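Local coordinates for protein acyl-CoA thioester hydrolase HI0827 (Haemophilus influenzae Rd KW20, PDB 3BJK) that probably hydrolyses the thioester bond of a broad range of acyl-coenzyme A molecules, working as a hotdog-fold hexamer built as a trimer of dimers, at residues C[11-16]-C[81-86]; C[22-27]-C[72-77]; C[48-53]-C[90-95]; C[65-70]-C[114-119]. The protein carries 1 engineered substitution. All blocks are in the same frame, centred on the assembly; numbering follows the deposited sequence.

Interaction 1: residues C[11-16]-C[81-86]; sequences QSKGVL and YGQCLK. With EDO (1,2-ethanediol), chain T.
Tyr81 is held between CB of Ser12 and the CD1 methyl of Leu16, and these CH-pi contacts cover its two faces. Ser12 CB sits over one face, 3.9 Å from the centroid of the Tyr81 ring and close to its normal. Leu16 CD1 lies over the opposite face, 4.0 Å from that centroid and a little further toward the rim. With CG of Leu16 anti to its backbone N (chi1 178°), the branch crosses the ring at a slant and puts CD1 over Tyr81 CZ and CE2. Trp99, on the neighbouring strand 91-101, meets the Tyr81 ring nearly at right angles.

The backbone contributes one antiparallel hydrogen-bonded pair: Val15 N donates to Gly82 O at 2.8 Å, and Gly82 N returns a bond to Val15 O at 2.9 Å. This is where strand 15-21, outermost in the antiparallel sheet of the hotdog fold within this chain, begins to pair with strand 77-87. Leu16 also packs on Leu16 of the second subunit, so the start of this strand reaches a subunit interface.

Among the looser contacts, Lys13 and Gln83 run alongside each other, pointing the same way, with Lys13 CB 3.8 Å from Gln83 OE1. Beyond the paired residues, Cys84 N donates to O1 of a bound 1,2-ethanediol at 2.9 Å, with an angle of 163° at the hydrogen.

Interaction 2: residues C[22-27]-C[72-77]; sequences AMPSDT and ISVGDV
Ala22 fits against a type II beta turn running from Ser73 to Asp76, in the loop that leads into strand 77-87 of the hotdog sheet. The tight part is the backbone on both sides of this alanine. Ala22 N donates to Asp76 O at 3.0 Å in an almost perfectly straight bond (179° at the hydrogen), and the donor lies nearly on the line of the carbonyl. Gly75 N returns a bond of 2.8 Å to Ala22 O, arriving tilted from the carbonyl plane. The buried methyl of Ala22 faces the turn, with CB 3.4 Å from Ser73 O and also touching Ile72 CG2. Glycine suits position 75 because its positive phi (91°) would press a CB against the preceding carbonyl.

The turn is also braced from within: Ser73 N bonds to Asp76 OD2 from above the carboxylate plane, while Asp76 OD1 forms a salt bridge with Lys102.

Val74, partly exposed, makes the looser side. Its CG1 meets the ring of Pro24 at about a right angle, 3.8 Å from Pro24 CG, and a neighbouring subunit approaches here: Val74 packs on Ala29, and Pro24 on Thr27, of the third subunit. One spot on this side is nevertheless close. Thr27 OG1 and Thr27 N both bond to Pro24 O, which fixes the threonine side chain, and its methyl CG2 comes to 3.4 Å from Val74 CG2, nearer than usual for two carbons.

Interaction 3: residues C[48-53]-C[90-95]; sequences ILAKEI and SSIKIK. With EDO (1,2-ethanediol), chain S.
Ile92 and Ile94 reach from the strand toward the helix, and each presents its CD1 methyl to the Ala50 turn. In both isoleucines CG1 stands anti to the carbonyl carbon (chi1 -58° and -68°) and the chain is extended beyond it, which makes CD1 the leading atom. CD1 of Ile94 lies 3.6 Å from Ala50 N and also meets Leu49 CD1 at 3.9 Å, the two side chains passing at a slant. CD1 of Ile92 lies 3.5 Å from Ala50 O and 4.0 Å from Ala50 CB. The small alanine methyl therefore touches both isoleucine tips, and the helix backbone itself is part of the packing surface. The Ile53 and Ile92 side chains point opposite ways and pass each other, Ile53 CG2 touching Ile92 CD1 at 4.2 Å.

No hydrogen bond crosses between the segments. Phe121 of strand 111-123 packs on Ala50 and Ile94, while Ala144 of helix 139-148 covers Ile53. Away from the strand, Glu52 receives a bond from each hydroxyl of a bound 1,2-ethanediol, one at OE1 and one at OE2, and Glu52 OE2 forms salt bridges with Lys101 and Arg19 of the second subunit.

The axes of helix segment 48-53 and strand segment 91-95 come within 9.2 Å, their directions 142° apart, with aliphatic side chains of both segments meeting between them: the packing of the long central helix against the concave antiparallel sheet that defines the hotdog fold.

Interaction 4: residues C[65-70]-C[114-119]; sequences SMNFIK and VTDAVF
Asp116 CG is placed between its own backbone N and carbonyl carbon (chi1 66°), while Asn67 CG stands anti to its carbonyl carbon (chi1 -64°); these torsions turn the carboxylate and the amide toward each other on one face of the sheet. Asn67 ND2 donates to Asp116 OD1 at 2.8 Å. The acceptor lies in the plane of the amide and offers its syn lone pair, although the amide and carboxylate planes stand almost perpendicular (86°). A water joins the same Asp116 OD1 to Ser65 OG.

The two residues also form an antiparallel hydrogen-bonded pair, Asn67 N to Asp116 O and Asp116 N to Asn67 O, both at 3.0 Å. On the other face Met66 CG packs on Ala117 CB at 3.7 Å, and the Thr115 and Phe68 side chains extend alongside each other, with Thr115 CG2 3.8 Å from Phe68 CD1. Met39 of helix 35-54 covers both Met66 and Phe68.

Where strand 58-68 ends, Val114 O accepts from Ile69 N at 2.7 Å and from Lys70 N at 3.0 Å. Val114 and Thr115 both face Val98 in a classic beta bulge. Ser65 to Asn67 pair in turn with a strand of the fifth subunit, continuing the hotdog sheet across the interface.

Accepting from both an amide N-H and a water O-H, OD1 is well suited to a carboxylate that is probably ionised; Lys95 NZ adds a weak, long ion pair to OD2.

From the N terminus, 11-16 pairs with 81-86, closing a loop that contains both the central helix 35-54 and strand 58-68. Within that loop, 22-27 meets 72-77, so interaction 2 is nested in interaction 1. Helix segment 48-53 comes next; its partner 90-95 lies beyond 81-86, so interaction 3 crosses both. Segment 65-70, paired with 114-119, makes interaction 4 cross the other three. Interactions 1, 3 and 4 share one sheet: Gln83 O probably bonds to Lys95 N, and Ile94 N to Phe119 O. Interaction 2 ties loops at one end, about 27 Å between centres from interaction 3, and touches interaction 4 through Ile72 and Val114.

Interaction 1: residues C[11-16]-C[81-86]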
loop_
_atom_site.group_PDB
_atom_site.type_symbol
_atom_site.label_atom_id
_atom_site.label_comp_id
_atom_site.label_asym_id
_atom_site.label_seq_id
_atom_site.Cartn_x
_atom_site.Cartn_y
_atom_site.Cartn_z
ATOM N N GLN C 11 13.733 -18.277 24.985
ATOM C CA GLN C 11 13.348 -18.932 23.744
ATOM C C GLN C 11 11.866 -18.645 23.509
ATOM O O GLN C 11 11.138 -18.306 24.452
ATOM C CB GLN C 11 13.620 -20.435 23.867
ATOM C CG GLN C 11 14.955 -20.712 24.579
ATOM C CD GLN C 11 15.545 -22.081 24.312
ATOM O OE1 GLN C 11 16.669 -22.375 24.736
ATOM N NE2 GLN C 11 14.793 -22.933 23.614
ATOM N N SER C 12 11.430 -18.738 22.252
ATOM C CA SER C 12 10.006 -18.561 21.900
ATOM C C SER C 12 9.100 -19.647 22.473
ATOM O O SER C 12 9.491 -20.807 22.630
ATOM C CB SER C 12 9.803 -18.472 20.368
ATOM O OG SER C 12 11.004 -18.693 19.646
ATOM N N LYS C 13 7.878 -19.254 22.793
ATOM C CA LYS C 13 6.824 -20.217 23.116
ATOM C C LYS C 13 5.737 -20.127 22.048
ATOM O O LYS C 13 5.344 -19.020 21.624
ATOM C CB LYS C 13 6.190 -19.918 24.468
ATOM C CG LYS C 13 7.078 -20.131 25.653
ATOM C CD LYS C 13 6.239 -20.189 26.939
ATOM C CE LYS C 13 7.120 -20.132 28.193
ATOM N NZ LYS C 13 6.380 -20.646 29.405
ATOM N N GLY C 14 5.241 -21.291 21.644
ATOM C CA GLY C 14 4.124 -21.350 20.732
ATOM C C GLY C 14 4.476 -21.984 19.401
ATOM O O GLY C 14 5.603 -22.402 19.166
ATOM N N VAL C 15 3.492 -22.033 18.519
ATOM C CA VAL C 15 3.716 -22.505 17.176
ATOM C C VAL C 15 3.982 -21.308 16.278
ATOM O O VAL C 15 3.561 -20.203 16.568
ATOM C CB VAL C 15 2.536 -23.372 16.676
ATOM C CG1 VAL C 15 2.398 -24.554 17.568
ATOM C CG2 VAL C 15 1.239 -22.615 16.645
ATOM N N LEU C 16 4.671 -21.527 15.177
ATOM C CA LEU C 16 4.998 -20.429 14.298
ATOM C C LEU C 16 3.721 -20.107 13.527
ATOM O O LEU C 16 3.136 -20.967 12.889
ATOM C CB LEU C 16 6.133 -20.751 13.357
ATOM C CG LEU C 16 6.510 -19.635 12.353
ATOM C CD1 LEU C 16 7.231 -18.522 13.033
ATOM C CD2 LEU C 16 7.414 -20.238 11.351
ATOM N N TYR C 81 4.713 -16.106 17.005
ATOM C CA TYR C 81 4.404 -17.392 17.614
ATOM C C TYR C 81 3.176 -17.273 18.488
ATOM O O TYR C 81 2.948 -16.244 19.157
ATOM C CB TYR C 81 5.556 -17.901 18.450
ATOM C CG TYR C 81 6.792 -18.225 17.696
ATOM C CD1 TYR C 81 7.746 -17.234 17.437
ATOM C CD2 TYR C 81 7.037 -19.526 17.236
ATOM C CE1 TYR C 81 8.880 -17.518 16.753
ATOM C CE2 TYR C 81 8.172 -19.810 16.531
ATOM C CZ TYR C 81 9.102 -18.799 16.295
ATOM O OH TYR C 81 10.287 -19.096 15.643
ATOM N N GLY C 82 2.375 -18.327 18.466
ATOM C CA GLY C 82 1.104 -18.342 19.151
ATOM C C GLY C 82 1.009 -19.507 20.109
ATOM O O GLY C 82 1.462 -20.605 19.803
ATOM N N GLN C 83 0.436 -19.243 21.274
ATOM C CA GLN C 83 0.093 -20.237 22.246
ATOM C C GLN C 83 -1.380 -20.023 22.654
ATOM O O GLN C 83 -1.725 -19.007 23.254
ATOM C CB GLN C 83 1.026 -20.112 23.449
ATOM C CG GLN C 83 0.755 -21.096 24.513
ATOM C CD GLN C 83 1.674 -20.914 25.692
ATOM O OE1 GLN C 83 2.577 -20.058 25.677
ATOM N NE2 GLN C 83 1.437 -21.699 26.745
ATOM N N CYS C 84 -2.231 -21.015 22.351
ATOM C CA CYS C 84 -3.615 -20.936 22.763
ATOM C C CYS C 84 -3.676 -21.205 24.278
ATOM O O CYS C 84 -3.177 -22.222 24.746
ATOM C CB CYS C 84 -4.481 -21.894 21.953
ATOM S SG CYS C 84 -6.157 -21.996 22.556
ATOM N N LEU C 85 -4.293 -20.269 25.004
ATOM C CA LEU C 85 -4.412 -20.250 26.452
ATOM C C LEU C 85 -5.728 -20.848 26.966
ATOM O O LEU C 85 -5.791 -21.391 28.075
ATOM C CB LEU C 85 -4.294 -18.797 26.947
ATOM C CG LEU C 85 -2.958 -18.039 26.727
ATOM C CD1 LEU C 85 -2.931 -16.665 27.429
ATOM C CD2 LEU C 85 -1.806 -18.900 27.225
ATOM N N LYS C 86 -6.771 -20.750 26.151
ATOM C CA LYS C 86 -8.131 -21.036 26.559
ATOM C C LYS C 86 -9.068 -21.081 25.364
ATOM O O LYS C 86 -8.969 -20.274 24.445
ATOM C CB LYS C 86 -8.612 -19.975 27.559
ATOM C CG LYS C 86 -9.832 -20.349 28.297
ATOM C CD LYS C 86 -10.341 -19.215 29.140
ATOM C CE LYS C 86 -11.752 -19.501 29.560
ATOM N NZ LYS C 86 -11.802 -20.617 30.535
HETATM C C1 EDO T . -0.636 -24.073 20.185
HETATM O O1 EDO T . -1.138 -23.488 21.396
HETATM C C2 EDO T . -1.797 -24.559 19.304
HETATM O O2 EDO T . -2.217 -25.930 19.518
#

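Interaction 2: residues C[22-27]-C[72-77]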
loop_
_atom_site.group_PDB
_atom_site.type_symbol
_atom_site.label_atom_id
_atom_site.label_comp_id
_atom_site.label_asym_id
_atom_site.label_seq_id
_atom_site.Cartn_x
_atom_site.Cartn_y
_atom_site.Cartn_z
ATOM N N ALA C 22 10.848 -7.391 7.477
ATOM C CA ALA C 22 10.502 -5.999 7.723
ATOM C C ALA C 22 11.036 -5.118 6.563
ATOM O O ALA C 22 12.222 -5.159 6.195
ATOM C CB ALA C 22 11.006 -5.544 9.053
ATOM N N MET C 23 10.104 -4.397 5.948
ATOM C CA MET C 23 10.362 -3.563 4.762
ATOM C C MET C 23 10.311 -2.029 5.018
ATOM O O MET C 23 9.575 -1.580 5.952
ATOM C CB MET C 23 9.349 -3.930 3.683
ATOM C CG MET C 23 9.457 -5.348 3.061
ATOM S SD MET C 23 11.020 -5.743 2.265
ATOM C CE MET C 23 10.884 -5.061 0.585
ATOM N N PRO C 24 11.064 -1.237 4.194
ATOM C CA PRO C 24 11.071 0.252 4.287
ATOM C C PRO C 24 9.667 0.917 4.278
ATOM O O PRO C 24 9.458 1.860 4.997
ATOM C CB PRO C 24 11.942 0.683 3.122
ATOM C CG PRO C 24 12.862 -0.463 2.921
ATOM C CD PRO C 24 12.000 -1.679 3.137
ATOM N N SER C 25 8.712 0.378 3.513
ATOM C CA SER C 25 7.385 0.986 3.454
ATOM C C SER C 25 6.674 0.939 4.804
ATOM O O SER C 25 5.698 1.672 4.993
ATOM C CB SER C 25 6.502 0.315 2.386
ATOM O OG SER C 25 6.430 -1.066 2.661
ATOM N N ASP C 26 7.133 0.060 5.717
ATOM C CA ASP C 26 6.473 -0.100 7.015
ATOM C C ASP C 26 7.166 0.570 8.165
ATOM O O ASP C 26 6.928 0.235 9.301
ATOM C CB ASP C 26 6.164 -1.562 7.265
ATOM C CG ASP C 26 5.321 -2.118 6.162
ATOM O OD1 ASP C 26 4.157 -1.628 5.950
ATOM O OD2 ASP C 26 5.845 -2.988 5.487
ATOM N N THR C 27 7.963 1.591 7.844
ATOM C CA THR C 27 8.606 2.360 8.886
ATOM C C THR C 27 7.799 3.560 9.377
ATOM O O THR C 27 6.862 4.048 8.713
ATOM C CB THR C 27 9.950 2.909 8.394
ATOM O OG1 THR C 27 9.772 3.592 7.157
ATOM C CG2 THR C 27 10.911 1.728 8.182
ATOM N N ILE C 72 11.654 -2.943 16.015
ATOM C CA ILE C 72 12.045 -3.749 14.851
ATOM C C ILE C 72 12.714 -2.891 13.805
ATOM O O ILE C 72 12.327 -1.764 13.582
ATOM C CB ILE C 72 10.794 -4.482 14.211
ATOM C CG1 ILE C 72 10.152 -5.423 15.199
ATOM C CG2 ILE C 72 11.199 -5.235 12.934
ATOM C CD1 ILE C 72 8.926 -6.059 14.721
ATOM N N SER C 73 13.757 -3.415 13.169
ATOM C CA SER C 73 14.490 -2.698 12.146
ATOM C C SER C 73 14.145 -3.208 10.748
ATOM O O SER C 73 13.858 -4.375 10.545
ATOM C CB SER C 73 15.992 -2.843 12.342
ATOM O OG SER C 73 16.365 -2.183 13.534
ATOM N N VAL C 74 14.262 -2.332 9.776
ATOM C CA VAL C 74 14.206 -2.742 8.363
ATOM C C VAL C 74 15.211 -3.874 8.076
ATOM O O VAL C 74 16.379 -3.792 8.443
ATOM C CB VAL C 74 14.475 -1.535 7.406
ATOM C CG1 VAL C 74 14.574 -1.986 5.964
ATOM C CG2 VAL C 74 13.365 -0.528 7.545
ATOM N N GLY C 75 14.758 -4.904 7.381
ATOM C CA GLY C 75 15.652 -6.000 7.035
ATOM C C GLY C 75 15.689 -7.138 8.060
ATOM O O GLY C 75 16.257 -8.183 7.746
ATOM N N ASP C 76 15.109 -6.940 9.259
ATOM C CA ASP C 76 14.958 -7.997 10.280
ATOM C C ASP C 76 13.962 -9.040 9.727
ATOM O O ASP C 76 13.005 -8.691 9.078
ATOM C CB ASP C 76 14.309 -7.446 11.590
ATOM C CG ASP C 76 15.272 -6.666 12.481
ATOM O OD1 ASP C 76 16.485 -6.577 12.195
ATOM O OD2 ASP C 76 14.760 -6.102 13.482
ATOM N N VAL C 77 14.200 -10.309 10.018
ATOM C CA VAL C 77 13.211 -11.357 9.802
ATOM C C VAL C 77 12.300 -11.296 11.011
ATOM O O VAL C 77 12.794 -11.222 12.136
ATOM C CB VAL C 77 13.860 -12.718 9.679
ATOM C CG1 VAL C 77 12.800 -13.817 9.635
ATOM C CG2 VAL C 77 14.769 -12.768 8.472
#

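Interaction 3: residues C[48-53]-C[90-95]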
loop_
_atom_site.group_PDB
_atom_site.type_symbol
_atom_site.label_atom_id
_atom_site.label_comp_id
_atom_site.label_asym_id
_atom_site.label_seq_id
_atom_site.Cartn_x
_atom_site.Cartn_y
_atom_site.Cartn_z
ATOM N N ILE C 48 -5.013 -16.789 12.291
ATOM C CA ILE C 48 -4.755 -18.051 11.560
ATOM C C ILE C 48 -4.951 -19.237 12.528
ATOM O O ILE C 48 -5.634 -20.182 12.219
ATOM C CB ILE C 48 -3.333 -18.101 10.913
ATOM C CG1 ILE C 48 -3.233 -17.143 9.702
ATOM C CG2 ILE C 48 -3.005 -19.509 10.430
ATOM C CD1 ILE C 48 -1.800 -16.984 9.086
ATOM N N LEU C 49 -4.302 -19.157 13.682
ATOM C CA LEU C 49 -4.359 -20.199 14.694
ATOM C C LEU C 49 -5.814 -20.360 15.251
ATOM O O LEU C 49 -6.329 -21.474 15.379
ATOM C CB LEU C 49 -3.384 -19.901 15.806
ATOM C CG LEU C 49 -2.814 -21.114 16.613
ATOM C CD1 LEU C 49 -2.631 -20.766 18.038
ATOM C CD2 LEU C 49 -3.519 -22.465 16.455
ATOM N N ALA C 50 -6.478 -19.237 15.506
ATOM C CA ALA C 50 -7.902 -19.284 15.854
ATOM C C ALA C 50 -8.741 -19.941 14.770
ATOM O O ALA C 50 -9.579 -20.770 15.094
ATOM C CB ALA C 50 -8.447 -17.920 16.164
ATOM N N LYS C 51 -8.562 -19.590 13.497
ATOM C CA LYS C 51 -9.370 -20.224 12.477
ATOM C C LYS C 51 -9.087 -21.725 12.399
ATOM O O LYS C 51 -9.970 -22.494 12.096
ATOM C CB LYS C 51 -9.118 -19.588 11.102
ATOM C CG LYS C 51 -9.560 -18.164 11.034
ATOM C CD LYS C 51 -9.067 -17.529 9.828
ATOM C CE LYS C 51 -9.130 -16.034 9.868
ATOM N NZ LYS C 51 -8.116 -15.565 8.905
ATOM N N GLU C 52 -7.819 -22.106 12.616
ATOM C CA GLU C 52 -7.436 -23.506 12.585
ATOM C C GLU C 52 -8.251 -24.303 13.660
ATOM O O GLU C 52 -8.871 -25.316 13.377
ATOM C CB GLU C 52 -5.923 -23.663 12.760
ATOM C CG GLU C 52 -5.113 -23.436 11.474
ATOM C CD GLU C 52 -3.606 -23.293 11.724
ATOM O OE1 GLU C 52 -3.178 -22.946 12.864
ATOM O OE2 GLU C 52 -2.856 -23.515 10.759
ATOM N N ILE C 53 -8.270 -23.769 14.864
ATOM C CA ILE C 53 -8.934 -24.351 16.021
ATOM C C ILE C 53 -10.458 -24.317 15.856
ATOM O O ILE C 53 -11.135 -25.289 16.164
ATOM C CB ILE C 53 -8.483 -23.592 17.325
ATOM C CG1 ILE C 53 -6.999 -23.884 17.590
ATOM C CG2 ILE C 53 -9.383 -23.920 18.581
ATOM C CD1 ILE C 53 -6.465 -23.100 18.715
ATOM N N SER C 90 -17.218 -20.650 22.034
ATOM C CA SER C 90 -17.001 -19.933 20.794
ATOM C C SER C 90 -15.700 -19.116 20.816
ATOM O O SER C 90 -15.145 -18.773 19.761
ATOM C CB SER C 90 -18.206 -19.021 20.519
ATOM O OG SER C 90 -18.395 -18.058 21.575
ATOM N N SER C 91 -15.182 -18.823 22.007
ATOM C CA SER C 91 -13.987 -17.921 22.094
ATOM C C SER C 91 -12.648 -18.701 22.105
ATOM O O SER C 91 -12.568 -19.870 22.534
ATOM C CB SER C 91 -14.066 -17.042 23.334
ATOM O OG SER C 91 -14.075 -17.858 24.480
ATOM N N ILE C 92 -11.596 -18.052 21.628
ATOM C CA ILE C 92 -10.276 -18.614 21.621
ATOM C C ILE C 92 -9.314 -17.518 22.069
ATOM O O ILE C 92 -9.257 -16.459 21.454
ATOM C CB ILE C 92 -9.888 -19.042 20.193
ATOM C CG1 ILE C 92 -10.900 -20.045 19.678
ATOM C CG2 ILE C 92 -8.521 -19.667 20.161
ATOM C CD1 ILE C 92 -11.015 -20.081 18.257
ATOM N N LYS C 93 -8.538 -17.790 23.106
ATOM C CA LYS C 93 -7.614 -16.784 23.672
ATOM C C LYS C 93 -6.199 -17.249 23.278
ATOM O O LYS C 93 -5.855 -18.414 23.495
ATOM C CB LYS C 93 -7.851 -16.745 25.185
ATOM C CG LYS C 93 -7.019 -15.775 26.029
ATOM C CD LYS C 93 -7.457 -15.840 27.493
ATOM C CE LYS C 93 -6.709 -14.811 28.321
ATOM N NZ LYS C 93 -6.894 -14.958 29.783
ATOM N N ILE C 94 -5.401 -16.367 22.671
ATOM C CA ILE C 94 -4.128 -16.756 22.117
ATOM C C ILE C 94 -3.103 -15.718 22.581
ATOM O O ILE C 94 -3.327 -14.528 22.411
ATOM C CB ILE C 94 -4.130 -16.867 20.564
ATOM C CG1 ILE C 94 -4.986 -18.043 20.125
ATOM C CG2 ILE C 94 -2.674 -17.017 20.049
ATOM C CD1 ILE C 94 -5.328 -18.101 18.765
ATOM N N LYS C 95 -2.016 -16.171 23.196
ATOM C CA LYS C 95 -0.841 -15.290 23.407
ATOM C C LYS C 95 0.082 -15.319 22.173
ATOM O O LYS C 95 0.494 -16.404 21.703
ATOM C CB LYS C 95 -0.092 -15.689 24.656
ATOM C CG LYS C 95 1.013 -14.655 25.093
ATOM C CD LYS C 95 1.811 -15.230 26.208
ATOM C CE LYS C 95 2.803 -14.211 26.802
ATOM N NZ LYS C 95 3.047 -13.112 25.899
HETATM C C1 EDO S . 0.606 -23.633 12.501
HETATM O O1 EDO S . -0.542 -24.466 12.216
HETATM C C2 EDO S . 0.235 -22.475 13.434
HETATM O O2 EDO S . -0.680 -21.533 12.872
#

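Interaction 4: residues C[65-70]-C[114-119]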
loop_
_atom_site.group_PDB
_atom_site.type_symbol
_atom_site.label_atom_id
_atom_site.label_comp_id
_atom_site.label_asym_id
_atom_site.label_seq_id
_atom_site.Cartn_x
_atom_site.Cartn_y
_atom_site.Cartn_z
ATOM N N SER C 65 -4.039 -7.126 26.376
ATOM C CA SER C 65 -2.703 -6.570 26.616
ATOM C C SER C 65 -1.841 -6.623 25.385
ATOM O O SER C 65 -1.925 -7.564 24.635
ATOM C CB SER C 65 -1.975 -7.298 27.763
ATOM O OG SER C 65 -1.763 -8.663 27.410
ATOM N N MET C 66 -0.994 -5.605 25.198
ATOM C CA MET C 66 0.135 -5.668 24.307
ATOM C C MET C 66 1.295 -4.917 24.913
ATOM O O MET C 66 1.111 -3.901 25.583
ATOM C CB MET C 66 -0.091 -5.019 22.967
ATOM C CG MET C 66 -1.266 -5.378 22.269
ATOM S SD MET C 66 -1.185 -4.532 20.645
ATOM C CE MET C 66 -2.917 -4.696 20.178
ATOM N N ASN C 67 2.478 -5.443 24.680
ATOM C CA ASN C 67 3.714 -4.837 25.165
ATOM C C ASN C 67 4.678 -4.709 24.016
ATOM O O ASN C 67 4.960 -5.699 23.345
ATOM C CB ASN C 67 4.324 -5.673 26.294
ATOM C CG ASN C 67 3.442 -5.728 27.499
ATOM O OD1 ASN C 67 3.390 -4.772 28.252
ATOM N ND2 ASN C 67 2.676 -6.821 27.654
ATOM N N PHE C 68 5.145 -3.478 23.754
ATOM C CA PHE C 68 6.145 -3.207 22.745
ATOM C C PHE C 68 7.441 -3.158 23.475
ATOM O O PHE C 68 7.701 -2.233 24.235
ATOM C CB PHE C 68 5.858 -1.901 21.978
ATOM C CG PHE C 68 4.527 -1.917 21.274
ATOM C CD1 PHE C 68 4.416 -2.448 19.995
ATOM C CD2 PHE C 68 3.398 -1.378 21.888
ATOM C CE1 PHE C 68 3.164 -2.519 19.346
ATOM C CE2 PHE C 68 2.145 -1.410 21.224
ATOM C CZ PHE C 68 2.056 -2.005 19.986
ATOM N N ILE C 69 8.251 -4.196 23.312
ATOM C CA ILE C 69 9.451 -4.362 24.172
ATOM C C ILE C 69 10.717 -3.754 23.578
ATOM O O ILE C 69 11.452 -3.055 24.265
ATOM C CB ILE C 69 9.684 -5.872 24.515
ATOM C CG1 ILE C 69 8.417 -6.462 25.151
ATOM C CG2 ILE C 69 10.875 -6.015 25.416
ATOM C CD1 ILE C 69 8.207 -7.966 24.936
ATOM N N LYS C 70 10.938 -4.046 22.295
ATOM C CA LYS C 70 12.091 -3.616 21.542
ATOM C C LYS C 70 11.625 -3.204 20.165
ATOM O O LYS C 70 10.641 -3.745 19.647
ATOM C CB LYS C 70 13.157 -4.744 21.475
ATOM C CG LYS C 70 13.755 -5.179 22.853
ATOM C CD LYS C 70 14.231 -6.705 22.803
ATOM C CE LYS C 70 14.482 -7.502 24.198
ATOM N NZ LYS C 70 13.552 -8.773 24.428
ATOM N N VAL C 114 10.510 -9.059 20.609
ATOM C CA VAL C 114 10.297 -7.621 20.485
ATOM C C VAL C 114 8.930 -7.152 20.969
ATOM O O VAL C 114 8.814 -6.019 21.387
ATOM C CB VAL C 114 10.553 -7.117 19.006
ATOM C CG1 VAL C 114 11.990 -7.293 18.684
ATOM C CG2 VAL C 114 9.687 -7.828 17.980
ATOM N N THR C 115 7.917 -8.019 20.907
ATOM C CA THR C 115 6.510 -7.635 21.159
ATOM C C THR C 115 5.707 -8.856 21.631
ATOM O O THR C 115 6.019 -10.048 21.271
ATOM C CB THR C 115 5.783 -7.064 19.848
ATOM O OG1 THR C 115 6.680 -6.287 19.048
ATOM C CG2 THR C 115 4.600 -6.202 20.209
ATOM N N ASP C 116 4.721 -8.595 22.507
ATOM C CA ASP C 116 3.761 -9.631 22.864
ATOM C C ASP C 116 2.353 -9.061 22.959
ATOM O O ASP C 116 2.159 -7.858 22.937
ATOM C CB ASP C 116 4.152 -10.405 24.106
ATOM C CG ASP C 116 4.147 -9.576 25.403
ATOM O OD1 ASP C 116 3.289 -8.690 25.660
ATOM O OD2 ASP C 116 5.032 -9.866 26.201
ATOM N N ALA C 117 1.382 -9.958 23.008
ATOM C CA ALA C 117 -0.008 -9.566 23.165
ATOM C C ALA C 117 -0.848 -10.803 23.535
ATOM O O ALA C 117 -0.479 -11.954 23.237
ATOM C CB ALA C 117 -0.498 -8.942 21.898
ATOM N N VAL C 118 -2.003 -10.567 24.134
ATOM C CA VAL C 118 -2.987 -11.649 24.308
ATOM C C VAL C 118 -4.292 -11.237 23.618
ATOM O O VAL C 118 -4.892 -10.239 24.020
ATOM C CB VAL C 118 -3.228 -11.909 25.802
ATOM C CG1 VAL C 118 -4.329 -12.983 25.976
ATOM C CG2 VAL C 118 -1.906 -12.336 26.462
ATOM N N PHE C 119 -4.659 -11.998 22.577
ATOM C CA PHE C 119 -5.811 -11.773 21.707
ATOM C C PHE C 119 -6.898 -12.707 22.114
ATOM O O PHE C 119 -6.627 -13.827 22.526
ATOM C CB PHE C 119 -5.491 -12.109 20.242
ATOM C CG PHE C 119 -4.744 -11.016 19.503
ATOM C CD1 PHE C 119 -3.382 -10.821 19.699
ATOM C CD2 PHE C 119 -5.394 -10.234 18.569
ATOM C CE1 PHE C 119 -2.735 -9.795 19.039
ATOM C CE2 PHE C 119 -4.767 -9.266 17.921
ATOM C CZ PHE C 119 -3.425 -9.030 18.144
HETATM O O HOH W 1 0.717 -9.435 26.352
HETATM O O HOH W 2 7.821 -3.550 19.716
#